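Local atomic coordinates of HP0958 (Helicobacter pylori, PDB entry 3NA7), a protein that probably acts in flagellar biogenesis as a chaperone and post-transcriptional regulator, combining a long coiled-coil hairpin with a zinc ribbon. Residues E182-R185 with R186-K189; N4-L7 with K8-I11. All blocks are in the same frame, centred on the assembly; numbering follows the deposited sequence.

Contact 1: residues E182-R185 with R186-K189; sequences ERIR and RWAK
Ile184 O takes the N-H of Ala188 at 2.8 Å, an i to i+4 bond, and a weak, bent one from Trp187 N. Two residues earlier, Glu182 O accepts Arg186 N. Lys189 N closes the last turn on Arg185 O at 2.9 Å, but Lys189 itself has positive phi (51°), and helical geometry stops there. Its flexible chain, bent at chi2, curls back to the helix end, where NZ hydrogen-bonds to Arg186 O at 3.1 Å.

The indole of Trp187 has its CG set between the backbone N and the carbonyl carbon (chi1 70°), which swings the ring back over the preceding turn. One face then lies over Ile184 O, with CD1 3.4 Å from that oxygen. Ala188 CB sits under the same face, toward the rim; a methyl is small enough to fit there, and it also makes an apolar contact with Ile184 CG2 at 3.9 Å.

Charge pairing lies along the 182-185 turn. Arg185, extended from CG to NE, presents NH1 to the syn lone pair of Glu182 OE2 in a 2.8 Å salt bridge, the acceptor lying 14° out of the guanidinium plane. Beyond the helix, Ser192 OG bonds to Lys189 O and Thr191 OG1 to Ala188 O.

The arrangement is a helix C-terminus ended by a positive-phi residue, here leading from helix 175-188 toward the zinc ribbon, whose zinc lies about 7 Å from the Trp187 side chain.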
loop_
_atom_site.group_PDB
_atom_site.type_symbol
_atom_site.label_atom_id
_atom_site.label_comp_id
_atom_site.label_asym_id
_atom_site.label_seq_id
_atom_site.Cartn_x
_atom_site.Cartn_y
_atom_site.Cartn_z
ATOM N N GLU A 182 -0.055 -30.063 15.329
ATOM C CA GLU A 182 0.739 -28.810 15.385
ATOM C C GLU A 182 2.007 -28.818 14.530
ATOM O O GLU A 182 2.299 -27.842 13.871
ATOM C CB GLU A 182 1.029 -28.376 16.816
ATOM C CG GLU A 182 -0.241 -27.952 17.582
ATOM C CD GLU A 182 -0.841 -26.623 17.085
ATOM O OE1 GLU A 182 -0.086 -25.664 16.820
ATOM O OE2 GLU A 182 -2.075 -26.529 16.972
ATOM N N ARG A 183 2.728 -29.929 14.482
ATOM C CA ARG A 183 3.923 -29.986 13.623
ATOM C C ARG A 183 3.578 -29.688 12.148
ATOM O O ARG A 183 4.284 -28.941 11.472
ATOM C CB ARG A 183 4.616 -31.342 13.769
ATOM C CG ARG A 183 5.840 -31.551 12.855
ATOM C CD ARG A 183 6.612 -32.829 13.260
ATOM N NE ARG A 183 5.772 -34.025 13.152
ATOM C CZ ARG A 183 6.135 -35.263 13.493
ATOM N NH1 ARG A 183 7.346 -35.526 13.986
ATOM N NH2 ARG A 183 5.271 -36.251 13.334
ATOM N N ILE A 184 2.472 -30.252 11.666
ATOM C CA ILE A 184 2.040 -29.997 10.292
ATOM C C ILE A 184 1.493 -28.579 10.113
ATOM O O ILE A 184 1.746 -27.920 9.099
ATOM C CB ILE A 184 1.102 -31.125 9.754
ATOM C CG1 ILE A 184 1.960 -32.352 9.395
ATOM C CG2 ILE A 184 0.282 -30.623 8.544
ATOM C CD1 ILE A 184 1.363 -33.738 9.707
ATOM N N ARG A 185 0.771 -28.097 11.115
ATOM C CA ARG A 185 0.178 -26.763 11.055
ATOM C C ARG A 185 1.219 -25.622 10.949
ATOM O O ARG A 185 0.968 -24.580 10.307
ATOM C CB ARG A 185 -0.757 -26.561 12.247
ATOM C CG ARG A 185 -1.447 -25.228 12.249
ATOM C CD ARG A 185 -2.583 -25.178 13.236
ATOM N NE ARG A 185 -2.882 -23.789 13.585
ATOM C CZ ARG A 185 -2.743 -23.245 14.794
ATOM N NH1 ARG A 185 -2.323 -23.961 15.830
ATOM N NH2 ARG A 185 -3.061 -21.969 14.967
ATOM N N ARG A 186 2.384 -25.825 11.566
ATOM C CA ARG A 186 3.505 -24.897 11.438
ATOM C C ARG A 186 3.689 -24.423 9.992
ATOM O O ARG A 186 3.712 -23.208 9.734
ATOM C CB ARG A 186 4.791 -25.544 11.946
ATOM C CG ARG A 186 5.936 -24.580 12.117
ATOM C CD ARG A 186 7.094 -25.252 12.816
ATOM N NE ARG A 186 8.334 -24.493 12.672
ATOM C CZ ARG A 186 8.691 -23.475 13.456
ATOM N NH1 ARG A 186 7.906 -23.066 14.454
ATOM N NH2 ARG A 186 9.847 -22.861 13.254
ATOM N N TRP A 187 3.792 -25.372 9.057
ATOM C CA TRP A 187 3.983 -25.049 7.633
ATOM C C TRP A 187 2.687 -25.002 6.820
ATOM O O TRP A 187 2.558 -24.177 5.919
ATOM C CB TRP A 187 5.016 -25.981 6.961
ATOM C CG TRP A 187 4.552 -27.430 6.773
ATOM C CD1 TRP A 187 4.782 -28.484 7.621
ATOM C CD2 TRP A 187 3.798 -27.969 5.667
ATOM N NE1 TRP A 187 4.211 -29.633 7.115
ATOM C CE2 TRP A 187 3.611 -29.348 5.918
ATOM C CE3 TRP A 187 3.267 -27.420 4.488
ATOM C CZ2 TRP A 187 2.902 -30.178 5.046
ATOM C CZ3 TRP A 187 2.572 -28.256 3.612
ATOM C CH2 TRP A 187 2.384 -29.611 3.905
ATOM N N ALA A 188 1.736 -25.884 7.125
ATOM C CA ALA A 188 0.553 -26.054 6.270
ATOM C C ALA A 188 -0.641 -25.181 6.665
ATOM O O ALA A 188 -1.603 -25.052 5.907
ATOM C CB ALA A 188 0.150 -27.530 6.229
ATOM N N LYS A 189 -0.562 -24.582 7.848
ATOM C CA LYS A 189 -1.630 -23.730 8.411
ATOM C C LYS A 189 -3.019 -24.405 8.405
ATOM O O LYS A 189 -3.214 -25.457 9.034
ATOM C CB LYS A 189 -1.682 -22.326 7.759
ATOM C CG LYS A 189 -0.404 -21.846 7.061
ATOM C CD LYS A 189 0.664 -21.336 8.015
ATOM C CE LYS A 189 1.811 -20.703 7.216
ATOM N NZ LYS A 189 3.093 -20.720 7.987
#

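Contact 2: residues N4-L7 with K8-I11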
loop_
_atom_site.group_PDB
_atom_site.type_symbol
_atom_site.label_atom_id
_atom_site.label_comp_id
_atom_site.label_asym_id
_atom_site.label_seq_id
_atom_site.Cartn_x
_atom_site.Cartn_y
_atom_site.Cartn_z
ATOM N N ASN A 4 -9.768 -43.175 14.221
ATOM C CA ASN A 4 -10.861 -42.309 13.790
ATOM C C ASN A 4 -11.367 -41.307 14.835
ATOM O O ASN A 4 -11.787 -40.206 14.476
ATOM C CB ASN A 4 -12.018 -43.147 13.244
ATOM C CG ASN A 4 -12.951 -42.341 12.380
ATOM O OD1 ASN A 4 -14.033 -41.954 12.817
ATOM N ND2 ASN A 4 -12.528 -42.056 11.151
ATOM N N THR A 5 -11.334 -41.683 16.112
ATOM C CA THR A 5 -11.711 -40.760 17.195
ATOM C C THR A 5 -10.670 -39.635 17.373
ATOM O O THR A 5 -11.018 -38.511 17.764
ATOM C CB THR A 5 -11.954 -41.507 18.531
ATOM O OG1 THR A 5 -13.080 -42.375 18.375
ATOM C CG2 THR A 5 -12.250 -40.541 19.673
ATOM N N HIS A 6 -9.411 -39.940 17.069
ATOM C CA HIS A 6 -8.360 -38.932 17.092
ATOM C C HIS A 6 -8.532 -37.977 15.908
ATOM O O HIS A 6 -8.404 -36.755 16.060
ATOM C CB HIS A 6 -6.971 -39.573 17.113
ATOM C CG HIS A 6 -6.680 -40.345 18.367
ATOM N ND1 HIS A 6 -5.782 -41.392 18.409
ATOM C CD2 HIS A 6 -7.177 -40.229 19.621
ATOM C CE1 HIS A 6 -5.733 -41.883 19.636
ATOM N NE2 HIS A 6 -6.573 -41.196 20.391
ATOM N N LEU A 7 -8.872 -38.548 14.753
ATOM C CA LEU A 7 -9.217 -37.796 13.545
ATOM C C LEU A 7 -10.370 -36.823 13.780
ATOM O O LEU A 7 -10.277 -35.642 13.437
ATOM C CB LEU A 7 -9.559 -38.767 12.418
ATOM C CG LEU A 7 -9.882 -38.255 11.018
ATOM C CD1 LEU A 7 -8.609 -37.829 10.293
ATOM C CD2 LEU A 7 -10.572 -39.359 10.235
ATOM N N LYS A 8 -11.444 -37.322 14.385
ATOM C CA LYS A 8 -12.582 -36.488 14.772
ATOM C C LYS A 8 -12.131 -35.333 15.657
ATOM O O LYS A 8 -12.526 -34.194 15.439
ATOM C CB LYS A 8 -13.670 -37.318 15.478
ATOM C CG LYS A 8 -14.910 -36.521 15.891
ATOM C CD LYS A 8 -16.155 -37.399 16.112
ATOM C CE LYS A 8 -17.435 -36.522 16.126
ATOM N NZ LYS A 8 -18.723 -37.285 16.317
ATOM N N GLN A 9 -11.294 -35.637 16.644
ATOM C CA GLN A 9 -10.814 -34.630 17.592
ATOM C C GLN A 9 -10.036 -33.507 16.939
ATOM O O GLN A 9 -10.214 -32.362 17.302
ATOM C CB GLN A 9 -9.986 -35.273 18.699
ATOM C CG GLN A 9 -10.813 -35.638 19.916
ATOM C CD GLN A 9 -10.014 -36.435 20.930
ATOM O OE1 GLN A 9 -9.443 -37.478 20.609
ATOM N NE2 GLN A 9 -9.988 -35.954 22.169
ATOM N N LEU A 10 -9.190 -33.853 15.974
ATOM C CA LEU A 10 -8.391 -32.898 15.207
ATOM C C LEU A 10 -9.226 -32.099 14.222
ATOM O O LEU A 10 -8.913 -30.929 13.954
ATOM C CB LEU A 10 -7.279 -33.615 14.431
ATOM C CG LEU A 10 -6.201 -34.312 15.264
ATOM C CD1 LEU A 10 -4.972 -34.640 14.415
ATOM C CD2 LEU A 10 -5.808 -33.445 16.430
ATOM N N ILE A 11 -10.266 -32.723 13.663
ATOM C CA ILE A 11 -11.195 -31.993 12.792
ATOM C C ILE A 11 -11.900 -30.901 13.587
ATOM O O ILE A 11 -11.915 -29.759 13.147
ATOM C CB ILE A 11 -12.189 -32.912 12.011
ATOM C CG1 ILE A 11 -11.436 -33.710 10.942
ATOM C CG2 ILE A 11 -13.309 -32.064 11.324
ATOM C CD1 ILE A 11 -12.117 -35.015 10.504
#
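Lys8 N gives its hydrogen to Asn4 O at 2.9 Å in a nearly straight bond. The backbone bonds continue in regular i to i+4 order, with Gln9 N on Thr5 O (3.1 Å), Leu10 N on His6 O (3.0 Å) and Ile11 N on Leu7 O (2.9 Å).

The side chain of Gln9 lies alongside His6 and points the same way. Its chi2 is 173°, and the straight chain carries OE1 to the edge of the imidazole, 3.7 Å from His6 CD2. Amide and ring are nearly coplanar, 28° apart. A polar, partly exposed pair suits this side of the helix: His6 ND1 is hydrogen-bonded to Gly2 O, and Gln9 NE2 weakly to Lys172 O.

Leu7, Leu10 and Ile11 supply the apolar side. With CG1 of Ile11 anti to the carbonyl carbon (chi1 -70°), its CD1 turns back along the helix and meets Leu7 CG at 4.0 Å, the two side chains crossing at a slant. Branched aliphatic residues suit this side, which faces strand 231-233 and helix 175-188: Leu7 and Ile11 touch Tyr233 of the strand, while Leu10 touches Ile231 of the strand and Tyr181 of the helix.

These are the first turns of an amphipathic alpha-helix, docked by its apolar side between the zinc-ribbon part and helix 175-188.

From the N terminus, contact 2 comes first, within the opening turns of helix 4-22. The chain then runs out and back through the long helices 24-85 and 91-171 of the kinked antiparallel coiled-coil hairpin before contact 1 forms at the end of helix 175-188. Each contact closes only helical turns; they follow in series and neither nest nor cross. The centres of contact 1 and contact 2 are about 16 Å apart. The nearest atoms of contact 1 and contact 2 are about 7 Å apart, without touching. The connection is indirect: residues of contact 2 pack on Ile177 and Tyr181 of the helix that ends in contact 1, and both contacts adjoin the zinc-ribbon region, placing the helices that flank the base of the hairpin beside it.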